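Local coordinates for protein putative oxidoreductase molybdopterin-binding subunit (Sulfolobus tokodaii, PDB 4ZOH) that probably acts as the cofactor-binding catalytic subunit of an oxidoreductase of the xanthine dehydrogenase and aldehyde oxidase family, holding molybdenum and pterin cytosine dinucleotide, at residues K178-R192 / I204-K218. Sequence-based numbering, arbitrary orientation.
With MCN (pterin cytosine dinucleotide), chain D.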
ATOM      1  N   LYS A 178      -4.243 -16.405   0.930  1.00 25.55           N
ATOM      2  CA  LYS A 178      -2.838 -16.092   1.086  1.00 26.46           C
ATOM      3  C   LYS A 178      -2.594 -15.045   2.203  1.00 24.43           C
ATOM      4  O   LYS A 178      -3.270 -13.991   2.268  1.00 23.67           O
ATOM      5  CB  LYS A 178      -2.396 -15.627  -0.264  1.00 27.94           C
ATOM      6  CG  LYS A 178      -1.021 -15.102  -0.331  1.00 31.08           C
ATOM      7  CD  LYS A 178      -0.933 -14.640  -1.776  1.00 33.79           C
ATOM      8  CE  LYS A 178       0.342 -13.909  -2.054  1.00 28.21           C
ATOM      9  NZ  LYS A 178       0.328 -13.687  -3.536  1.00 33.72           N
ATOM     10  N   LEU A 179      -1.618 -15.334   3.045  1.00 22.10           N
ATOM     11  CA  LEU A 179      -1.120 -14.365   4.017  1.00 23.51           C
ATOM     12  C   LEU A 179      -0.020 -13.520   3.395  1.00 22.91           C
ATOM     13  O   LEU A 179       0.978 -14.051   2.947  1.00 21.28           O
ATOM     14  CB  LEU A 179      -0.510 -15.047   5.242  1.00 22.16           C
ATOM     15  CG  LEU A 179      -0.004 -14.180   6.418  1.00 21.70           C
ATOM     16  CD1 LEU A 179      -1.010 -13.190   6.918  1.00 21.28           C
ATOM     17  CD2 LEU A 179       0.520 -15.088   7.525  1.00 20.02           C
ATOM     18  N   THR A 180      -0.202 -12.205   3.384  1.00 22.60           N
ATOM     19  CA  THR A 180       0.975 -11.311   3.080  1.00 23.01           C
ATOM     20  C   THR A 180       1.435 -10.694   4.395  1.00 21.49           C
ATOM     21  O   THR A 180       0.589 -10.209   5.130  1.00 23.74           O
ATOM     22  CB  THR A 180       0.618 -10.250   2.033  1.00 21.15           C
ATOM     23  OG1 THR A 180       0.218 -10.930   0.838  1.00 19.85           O
ATOM     24  CG2 THR A 180       1.798  -9.380   1.721  1.00 21.78           C
ATOM     25  N   PHE A 181       2.734 -10.794   4.704  1.00 18.92           N
ATOM     26  CA  PHE A 181       3.314 -10.377   6.014  1.00 19.87           C
ATOM     27  C   PHE A 181       4.515  -9.454   5.799  1.00 19.49           C
ATOM     28  O   PHE A 181       5.533  -9.914   5.214  1.00 19.88           O
ATOM     29  CB  PHE A 181       3.857 -11.635   6.777  1.00 17.81           C
ATOM     30  CG  PHE A 181       3.964 -11.427   8.288  1.00 19.97           C
ATOM     31  CD1 PHE A 181       2.859 -11.559   9.110  1.00 19.58           C
ATOM     32  CD2 PHE A 181       5.180 -11.122   8.892  1.00 20.29           C
ATOM     33  CE1 PHE A 181       2.951 -11.351  10.505  1.00 20.25           C
ATOM     34  CE2 PHE A 181       5.287 -10.947  10.274  1.00 20.44           C
ATOM     35  CZ  PHE A 181       4.175 -11.068  11.088  1.00 19.64           C
ATOM     36  N   TYR A 182       4.419  -8.176   6.230  1.00 21.36           N
ATOM     37  CA  TYR A 182       5.563  -7.244   6.126  1.00 19.62           C
ATOM     38  C   TYR A 182       6.192  -7.204   7.504  1.00 18.55           C
ATOM     39  O   TYR A 182       5.473  -7.146   8.478  1.00 17.07           O
ATOM     40  CB  TYR A 182       5.147  -5.829   5.778  1.00 18.93           C
ATOM     41  CG  TYR A 182       4.357  -5.634   4.503  1.00 22.36           C
ATOM     42  CD1 TYR A 182       4.980  -5.085   3.356  1.00 23.94           C
ATOM     43  CD2 TYR A 182       2.994  -5.947   4.452  1.00 22.16           C
ATOM     44  CE1 TYR A 182       4.241  -4.825   2.216  1.00 26.76           C
ATOM     45  CE2 TYR A 182       2.259  -5.706   3.301  1.00 27.86           C
ATOM     46  CZ  TYR A 182       2.899  -5.157   2.211  1.00 28.26           C
ATOM     47  OH  TYR A 182       2.175  -4.976   1.099  1.00 34.50           O
ATOM     48  N   SER A 183       7.505  -7.179   7.586  1.00 15.58           N
ATOM     49  CA  SER A 183       8.090  -7.181   8.891  1.00 17.61           C
ATOM     50  C   SER A 183       9.452  -6.527   8.858  1.00 17.56           C
ATOM     51  O   SER A 183      10.230  -6.694   7.864  1.00 18.32           O
ATOM     52  CB  SER A 183       8.241  -8.637   9.426  1.00 17.35           C
ATOM     53  OG  SER A 183       8.734  -8.655  10.781  1.00 20.72           O
ATOM     54  N   SER A 184       9.764  -5.879   9.966  1.00 16.92           N
ATOM     55  CA  SER A 184      11.088  -5.338  10.164  1.00 17.73           C
ATOM     56  C   SER A 184      11.930  -6.529  10.573  1.00 17.60           C
ATOM     57  O   SER A 184      12.055  -6.855  11.744  1.00 18.26           O
ATOM     58  CB  SER A 184      11.094  -4.196  11.213  1.00 17.10           C
ATOM     59  OG  SER A 184      12.406  -3.646  11.333  1.00 16.40           O
ATOM     60  N   THR A 185      12.397  -7.251   9.587  1.00 18.06           N
ATOM     61  CA  THR A 185      13.072  -8.506   9.862  1.00 19.08           C
ATOM     62  C   THR A 185      14.432  -8.513   9.142  1.00 18.58           C
ATOM     63  O   THR A 185      14.628  -7.666   8.248  1.00 20.04           O
ATOM     64  CB  THR A 185      12.212  -9.709   9.379  1.00 17.73           C
ATOM     65  OG1 THR A 185      12.829 -10.921   9.781  1.00 19.45           O
ATOM     66  CG2 THR A 185      12.028  -9.719   7.873  1.00 16.10           C
ATOM     67  N   GLN A 186      15.302  -9.486   9.456  1.00 17.74           N
ATOM     68  CA  GLN A 186      16.622  -9.618   8.756  1.00 16.19           C
ATOM     69  C   GLN A 186      16.593 -10.471   7.485  1.00 18.44           C
ATOM     70  O   GLN A 186      17.572 -10.540   6.736  1.00 15.15           O
ATOM     71  CB  GLN A 186      17.745 -10.062   9.704  1.00 16.02           C
ATOM     72  CG  GLN A 186      17.974  -9.042  10.794  1.00 16.17           C
ATOM     73  CD  GLN A 186      19.137  -9.371  11.711  1.00 16.41           C
ATOM     74  OE1 GLN A 186      19.064  -9.109  12.919  1.00 18.51           O
ATOM     75  NE2 GLN A 186      20.168  -9.966  11.172  1.00 15.32           N
ATOM     76  N   SER A 187      15.447 -11.099   7.206  1.00 17.33           N
ATOM     77  CA  SER A 187      15.345 -11.924   6.021  1.00 19.21           C
ATOM     78  C   SER A 187      13.890 -12.228   5.758  1.00 20.94           C
ATOM     79  O   SER A 187      13.281 -12.916   6.568  1.00 22.09           O
ATOM     80  CB  SER A 187      16.058 -13.288   6.223  1.00 18.46           C
ATOM     81  OG  SER A 187      15.931 -14.113   5.066  1.00 15.98           O
ATOM     82  N   ALA A 188      13.383 -11.828   4.602  1.00 20.91           N
ATOM     83  CA  ALA A 188      11.983 -12.178   4.247  1.00 21.16           C
ATOM     84  C   ALA A 188      11.806 -13.743   4.093  1.00 20.15           C
ATOM     85  O   ALA A 188      10.842 -14.287   4.546  1.00 19.03           O
ATOM     86  CB  ALA A 188      11.538 -11.454   2.995  1.00 16.89           C
ATOM     87  N   HIS A 189      12.786 -14.424   3.517  1.00 20.37           N
ATOM     88  CA  HIS A 189      12.647 -15.812   3.130  1.00 20.51           C
ATOM     89  C   HIS A 189      12.692 -16.711   4.348  1.00 24.41           C
ATOM     90  O   HIS A 189      11.899 -17.662   4.415  1.00 26.59           O
ATOM     91  CB  HIS A 189      13.719 -16.164   2.096  1.00 19.25           C
ATOM     92  CG  HIS A 189      13.856 -15.124   1.020  1.00 19.55           C
ATOM     93  ND1 HIS A 189      13.005 -15.067  -0.068  1.00 23.16           N
ATOM     94  CD2 HIS A 189      14.743 -14.103   0.862  1.00 19.27           C
ATOM     95  CE1 HIS A 189      13.365 -14.053  -0.853  1.00 23.47           C
ATOM     96  NE2 HIS A 189      14.417 -13.457  -0.317  1.00 18.43           N
ATOM     97  N   TYR A 190      13.530 -16.354   5.324  1.00 18.98           N
ATOM     98  CA  TYR A 190      13.621 -17.074   6.593  1.00 21.16           C
ATOM     99  C   TYR A 190      12.393 -16.860   7.493  1.00 20.72           C
ATOM    100  O   TYR A 190      11.823 -17.818   8.024  1.00 20.98           O
ATOM    101  CB  TYR A 190      14.921 -16.740   7.340  1.00 19.77           C
ATOM    102  CG  TYR A 190      15.088 -17.473   8.634  1.00 20.57           C
ATOM    103  CD1 TYR A 190      15.117 -18.886   8.677  1.00 22.28           C
ATOM    104  CD2 TYR A 190      15.254 -16.762   9.812  1.00 23.31           C
ATOM    105  CE1 TYR A 190      15.266 -19.552   9.900  1.00 25.10           C
ATOM    106  CE2 TYR A 190      15.411 -17.401  11.033  1.00 25.39           C
ATOM    107  CZ  TYR A 190      15.433 -18.793  11.061  1.00 25.90           C
ATOM    108  OH  TYR A 190      15.569 -19.354  12.291  1.00 30.86           O
ATOM    109  N   LEU A 191      11.936 -15.614   7.599  1.00 20.06           N
ATOM    110  CA  LEU A 191      10.664 -15.347   8.255  1.00 20.69           C
ATOM    111  C   LEU A 191       9.508 -16.127   7.544  1.00 21.12           C
ATOM    112  O   LEU A 191       8.657 -16.681   8.187  1.00 21.09           O
ATOM    113  CB  LEU A 191      10.386 -13.845   8.399  1.00 18.52           C
ATOM    114  CG  LEU A 191       9.024 -13.450   8.963  1.00 18.73           C
ATOM    115  CD1 LEU A 191       9.042 -13.990  10.425  1.00 18.60           C
ATOM    116  CD2 LEU A 191       8.907 -11.937   9.007  1.00 17.15           C
ATOM    117  N   ARG A 192       9.496 -16.180   6.231  1.00 19.71           N
ATOM    118  CA  ARG A 192       8.465 -16.953   5.613  1.00 19.77           C
ATOM    119  C   ARG A 192       8.497 -18.460   6.063  1.00 21.35           C
ATOM    120  O   ARG A 192       7.450 -19.024   6.408  1.00 19.68           O
ATOM    121  CB  ARG A 192       8.585 -16.894   4.114  1.00 17.30           C
ATOM    122  CG  ARG A 192       7.396 -17.561   3.462  1.00 18.47           C
ATOM    123  CD  ARG A 192       7.543 -17.614   1.963  1.00 19.94           C
ATOM    124  NE  ARG A 192       6.739 -18.748   1.517  1.00 20.34           N
ATOM    125  CZ  ARG A 192       7.184 -20.016   1.477  1.00 21.54           C
ATOM    126  NH1 ARG A 192       8.459 -20.310   1.807  1.00 16.34           N
ATOM    127  NH2 ARG A 192       6.336 -21.004   1.103  1.00 19.95           N
ATOM    128  N   ILE A 204       2.221 -18.100   1.793  1.00 17.71           N
ATOM    129  CA  ILE A 204       2.628 -16.963   2.597  1.00 19.79           C
ATOM    130  C   ILE A 204       3.660 -16.196   1.753  1.00 20.62           C
ATOM    131  O   ILE A 204       4.603 -16.793   1.246  1.00 22.53           O
ATOM    132  CB  ILE A 204       3.235 -17.393   3.916  1.00 18.37           C
ATOM    133  CG1 ILE A 204       2.234 -18.330   4.696  1.00 18.57           C
ATOM    134  CG2 ILE A 204       3.670 -16.165   4.736  1.00 15.81           C
ATOM    135  CD1 ILE A 204       2.673 -18.573   6.140  1.00 16.79           C
ATOM    136  N   ARG A 205       3.376 -14.916   1.507  1.00 21.34           N
ATOM    137  CA  ARG A 205       4.375 -13.990   0.946  1.00 20.82           C
ATOM    138  C   ARG A 205       4.908 -13.112   2.104  1.00 18.18           C
ATOM    139  O   ARG A 205       4.108 -12.540   2.863  1.00 17.64           O
ATOM    140  CB  ARG A 205       3.677 -13.074  -0.058  1.00 19.20           C
ATOM    141  CG  ARG A 205       4.619 -12.012  -0.655  1.00 19.70           C
ATOM    142  CD  ARG A 205       3.828 -11.075  -1.544  1.00 21.50           C
ATOM    143  NE  ARG A 205       4.667 -10.360  -2.498  1.00 21.74           N
ATOM    144  CZ  ARG A 205       4.173  -9.668  -3.537  1.00 24.41           C
ATOM    145  NH1 ARG A 205       2.866  -9.605  -3.726  1.00 22.03           N
ATOM    146  NH2 ARG A 205       4.979  -9.057  -4.400  1.00 22.03           N
ATOM    147  N   VAL A 206       6.226 -12.975   2.214  1.00 16.60           N
ATOM    148  CA  VAL A 206       6.842 -12.107   3.184  1.00 16.19           C
ATOM    149  C   VAL A 206       7.567 -10.941   2.432  1.00 17.97           C
ATOM    150  O   VAL A 206       8.190 -11.131   1.400  1.00 18.98           O
ATOM    151  CB  VAL A 206       7.766 -12.840   4.195  1.00 15.88           C
ATOM    152  CG1 VAL A 206       8.390 -11.837   5.136  1.00 13.08           C
ATOM    153  CG2 VAL A 206       6.886 -13.753   5.125  1.00 17.27           C
ATOM    154  N   ILE A 207       7.451  -9.748   2.982  1.00 19.49           N
ATOM    155  CA  ILE A 207       8.108  -8.557   2.444  1.00 18.69           C
ATOM    156  C   ILE A 207       8.918  -7.951   3.574  1.00 20.89           C
ATOM    157  O   ILE A 207       8.359  -7.573   4.600  1.00 19.70           O
ATOM    158  CB  ILE A 207       7.085  -7.553   1.870  1.00 19.75           C
ATOM    159  CG1 ILE A 207       6.413  -8.184   0.636  1.00 19.84           C
ATOM    160  CG2 ILE A 207       7.776  -6.211   1.512  1.00 19.19           C
ATOM    161  CD1 ILE A 207       5.260  -7.400   0.054  1.00 25.63           C
ATOM    162  N   GLN A 208      10.244  -7.906   3.369  1.00 19.22           N
ATOM    163  CA  GLN A 208      11.112  -7.067   4.177  1.00 19.56           C
ATOM    164  C   GLN A 208      11.206  -5.707   3.491  1.00 17.48           C
ATOM    165  O   GLN A 208      11.845  -5.603   2.450  1.00 20.71           O
ATOM    166  CB  GLN A 208      12.480  -7.687   4.279  1.00 17.96           C
ATOM    167  CG  GLN A 208      13.552  -6.853   4.983  1.00 19.55           C
ATOM    168  CD  GLN A 208      14.965  -7.414   4.653  1.00 19.28           C
ATOM    169  OE1 GLN A 208      15.221  -7.811   3.527  1.00 17.67           O
ATOM    170  NE2 GLN A 208      15.805  -7.570   5.675  1.00 22.56           N
ATOM    171  N   PRO A 209      10.572  -4.679   4.052  1.00 18.13           N
ATOM    172  CA  PRO A 209      10.612  -3.295   3.446  1.00 18.86           C
ATOM    173  C   PRO A 209      11.943  -2.677   3.973  1.00 20.23           C
ATOM    174  O   PRO A 209      12.819  -3.464   4.464  1.00 21.30           O
ATOM    175  CB  PRO A 209       9.393  -2.612   4.091  1.00 19.45           C
ATOM    176  CG  PRO A 209       9.364  -3.212   5.477  1.00 19.45           C
ATOM    177  CD  PRO A 209       9.774  -4.689   5.302  1.00 18.21           C
ATOM    178  N   ASP A 210      12.098  -1.360   3.954  1.00 16.73           N
ATOM    179  CA  ASP A 210      13.312  -0.801   4.584  1.00 17.79           C
ATOM    180  C   ASP A 210      13.321  -1.182   6.060  1.00 17.46           C
ATOM    181  O   ASP A 210      12.304  -1.079   6.726  1.00 17.74           O
ATOM    182  CB  ASP A 210      13.398   0.765   4.392  1.00 16.12           C
ATOM    183  CG  ASP A 210      13.474   1.136   2.918  1.00 18.28           C
ATOM    184  OD1 ASP A 210      14.391   0.599   2.246  1.00 18.19           O
ATOM    185  OD2 ASP A 210      12.580   1.837   2.386  1.00 19.49           O
ATOM    186  N   VAL A 211      14.492  -1.553   6.573  1.00 16.22           N
ATOM    187  CA  VAL A 211      14.634  -1.865   7.964  1.00 16.36           C
ATOM    188  C   VAL A 211      15.639  -0.931   8.639  1.00 16.71           C
ATOM    189  O   VAL A 211      16.798  -0.833   8.210  1.00 19.44           O
ATOM    190  CB  VAL A 211      15.097  -3.366   8.065  1.00 16.92           C
ATOM    191  CG1 VAL A 211      15.414  -3.779   9.529  1.00 12.88           C
ATOM    192  CG2 VAL A 211      14.035  -4.224   7.366  1.00 15.72           C
ATOM    193  N   GLY A 212      15.223  -0.294   9.724  1.00 16.50           N
ATOM    194  CA  GLY A 212      16.094   0.635  10.444  1.00 14.07           C
ATOM    195  C   GLY A 212      17.144  -0.052  11.321  1.00 14.35           C
ATOM    196  O   GLY A 212      17.231   0.285  12.526  1.00 13.96           O
ATOM    197  N   GLY A 213      17.933  -0.988  10.756  1.00 13.97           N
ATOM    198  CA  GLY A 213      18.956  -1.745  11.551  1.00 14.59           C
ATOM    199  C   GLY A 213      18.324  -2.903  12.381  1.00 19.20           C
ATOM    200  O   GLY A 213      17.062  -2.990  12.504  1.00 17.94           O
ATOM    201  N   ALA A 214      19.177  -3.725  13.005  1.00 16.70           N
ATOM    202  CA  ALA A 214      18.740  -4.929  13.680  1.00 16.40           C
ATOM    203  C   ALA A 214      19.832  -5.381  14.637  1.00 16.68           C
ATOM    204  O   ALA A 214      19.573  -5.551  15.865  1.00 15.26           O
ATOM    205  CB  ALA A 214      18.471  -6.007  12.652  1.00 15.91           C
ATOM    206  N   PHE A 215      21.050  -5.560  14.069  1.00 17.85           N
ATOM    207  CA  PHE A 215      22.278  -5.927  14.838  1.00 20.17           C
ATOM    208  C   PHE A 215      22.050  -7.283  15.526  1.00 21.00           C
ATOM    209  O   PHE A 215      22.532  -7.505  16.625  1.00 20.47           O
ATOM    210  CB  PHE A 215      22.664  -4.835  15.840  1.00 17.84           C
ATOM    211  CG  PHE A 215      22.753  -3.472  15.200  1.00 20.29           C
ATOM    212  CD1 PHE A 215      23.849  -3.133  14.401  1.00 19.59           C
ATOM    213  CD2 PHE A 215      21.705  -2.529  15.349  1.00 19.02           C
ATOM    214  CE1 PHE A 215      23.927  -1.863  13.802  1.00 24.47           C
ATOM    215  CE2 PHE A 215      21.778  -1.273  14.726  1.00 20.11           C
ATOM    216  CZ  PHE A 215      22.882  -0.928  13.940  1.00 18.45           C
ATOM    217  N   GLY A 216      21.248  -8.135  14.850  1.00 22.03           N
ATOM    218  CA  GLY A 216      21.068  -9.507  15.229  1.00 22.78           C
ATOM    219  C   GLY A 216      19.703  -9.661  15.878  1.00 21.50           C
ATOM    220  O   GLY A 216      19.173 -10.697  15.838  1.00 23.52           O
ATOM    221  N   SER A 217      19.125  -8.585  16.392  1.00 23.07           N
ATOM    222  CA  SER A 217      17.853  -8.613  17.069  1.00 20.30           C
ATOM    223  C   SER A 217      16.614  -9.035  16.248  1.00 21.90           C
ATOM    224  O   SER A 217      15.571  -9.234  16.876  1.00 19.97           O
ATOM    225  CB  SER A 217      17.598  -7.292  17.773  1.00 18.65           C
ATOM    226  OG  SER A 217      17.124  -6.349  16.860  1.00 17.02           O
ATOM    227  N   LYS A 218      16.717  -9.126  14.898  1.00 21.52           N
ATOM    228  CA  LYS A 218      15.574  -9.361  14.000  1.00 18.59           C
ATOM    229  C   LYS A 218      15.799 -10.626  13.111  1.00 19.94           C
ATOM    230  O   LYS A 218      15.127 -10.844  12.078  1.00 19.60           O
ATOM    231  CB  LYS A 218      15.234  -8.101  13.154  1.00 19.03           C
ATOM    232  CG  LYS A 218      14.743  -6.902  14.006  1.00 22.51           C
ATOM    233  CD  LYS A 218      14.682  -5.563  13.227  1.00 21.32           C
ATOM    234  CE  LYS A 218      14.401  -4.414  14.168  1.00 18.13           C
ATOM    235  NZ  LYS A 218      14.215  -3.125  13.378  1.00 18.08           N
TER
HETATM  236  N1  MCN D 801      32.451  -5.292   2.632  1.00 26.58           N
HETATM  237  C2  MCN D 801      33.373  -5.166   1.605  1.00 27.83           C
HETATM  238  N3  MCN D 801      34.437  -6.020   1.491  1.00 26.87           N
HETATM  239  C4  MCN D 801      34.582  -7.022   2.444  1.00 26.25           C
HETATM  240  C5  MCN D 801      33.664  -7.160   3.483  1.00 26.33           C
HETATM  241  C6  MCN D 801      32.567  -6.302   3.571  1.00 24.07           C
HETATM  242  O2  MCN D 801      33.288  -4.293   0.735  1.00 27.20           O
HETATM  243  N4  MCN D 801      35.609  -7.834   2.319  1.00 23.47           N
HETATM  244  C1' MCN D 801      31.332  -4.347   2.656  1.00 26.05           C
HETATM  245  C2D MCN D 801      30.143  -4.945   1.900  1.00 27.48           C
HETATM  246  O2' MCN D 801      30.101  -4.563   0.559  1.00 34.26           O
HETATM  247  C3' MCN D 801      28.967  -4.295   2.580  1.00 26.77           C
HETATM  248  C4D MCN D 801      29.390  -4.458   3.981  1.00 27.36           C
HETATM  249  O4D MCN D 801      30.855  -4.166   3.968  1.00 26.77           O
HETATM  250  O3' MCN D 801      28.823  -2.952   2.276  1.00 26.35           O
HETATM  251  C5' MCN D 801      28.970  -5.913   4.056  1.00 28.96           C
HETATM  252  O5' MCN D 801      29.468  -6.508   5.110  1.00 29.72           O
HETATM  253  PA  MCN D 801      29.439  -8.120   5.314  1.00 25.88           P
HETATM  254  O1A MCN D 801      29.159  -8.977   4.181  1.00 26.43           O
HETATM  255  O2A MCN D 801      30.726  -8.231   6.083  1.00 24.53           O
HETATM  256  O3A MCN D 801      28.228  -8.106   6.487  1.00 25.71           O
HETATM  257  PB  MCN D 801      26.665  -8.136   6.086  1.00 22.58           P
HETATM  258  O1B MCN D 801      26.260  -9.595   5.951  1.00 23.31           O
HETATM  259  O2B MCN D 801      26.271  -7.275   4.967  1.00 19.76           O
HETATM  260  O3B MCN D 801      26.095  -7.504   7.358  1.00 20.82           O
HETATM  261  C10 MCN D 801      25.701  -8.263   8.534  1.00 19.76           C
HETATM  262  C9' MCN D 801      26.292  -7.654   9.782  1.00 20.12           C
HETATM  263  C8' MCN D 801      25.734  -8.194  10.989  1.00 22.27           C
HETATM  264  S8' MCN D 801      25.747  -9.929  11.267  1.00 25.50           S
HETATM  265  C7' MCN D 801      25.293  -7.403  12.007  1.00 22.72           C
HETATM  266  S7' MCN D 801      24.731  -8.048  13.573  1.00 24.97           S
HETATM  267  C6' MCN D 801      25.374  -5.956  11.952  1.00 23.76           C
HETATM  268  C7  MCN D 801      26.393  -5.512  10.851  1.00 24.09           C
HETATM  269  O9' MCN D 801      26.082  -6.249   9.686  1.00 22.33           O
HETATM  270  N5' MCN D 801      24.071  -5.309  11.809  1.00 22.48           N
HETATM  271  C4A MCN D 801      23.888  -4.068  11.166  1.00 25.33           C
HETATM  272  N8' MCN D 801      26.235  -4.053  10.562  1.00 23.55           N
HETATM  273  C4B MCN D 801      25.017  -3.440  10.567  1.00 25.90           C
HETATM  274  N1' MCN D 801      24.934  -2.242   9.982  1.00 24.57           N
HETATM  275  C2' MCN D 801      23.752  -1.637   9.912  1.00 23.89           C
HETATM  276  N2' MCN D 801      23.699  -0.467   9.310  1.00 23.95           N
HETATM  277  N3' MCN D 801      22.561  -2.190  10.489  1.00 22.66           N
HETATM  278  C4' MCN D 801      22.621  -3.435  11.156  1.00 26.60           C
HETATM  279  O4' MCN D 801      21.579  -3.925  11.682  1.00 24.48           O
HETATM  280  O   HOH W   1       0.512 -10.409  -1.833  1.00 27.16           O
HETATM  281  O   HOH W   2      14.999 -10.395   2.717  1.00 20.47           O
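The guanidinium of Arg192 meets Ile204 at its edge: NE donates a hydrogen bond to Ile204 O at 2.9 Å, the oxygen lying in the guanidinium plane. Its NH1 pairs with Asp430 of the second subunit. The Tyr182 ring lies alongside Ile207, Tyr182 CE1 3.5 Å from Ile207 CD1. One face of the Phe215 ring carries the pterin, with O4' of the cofactor over the ring centre; Ala214 N and Phe215 N both donate to that oxygen. Gln186 OE1 accepts from Lys218 N at 3.1 Å and, weakly, from Gly216 N. Thr481 also holds the Gln186 amide. Gln186 N in turn donates to Lys218 O, from above the carbonyl plane. Lys218 runs out extended (chi2 168°), which carries NZ to donate to Ser184 OG at 2.8 Å and Gly213 O at 3.0 Å, and also to Glu166 O. A methionine here would probably leave these oxygens without their shared donor and the loop less firmly tied. Gln208 NE2 donates to Thr185 O. Strands 179-183 and 204-207 pair in parallel, and helix 188-199 joins them in a right-handed beta-alpha-beta crossover, packing Ala188 and Leu191 on Val206. Helix 223-235 touches Leu179 and Phe181; strand 170-174 flanks strand 179-183.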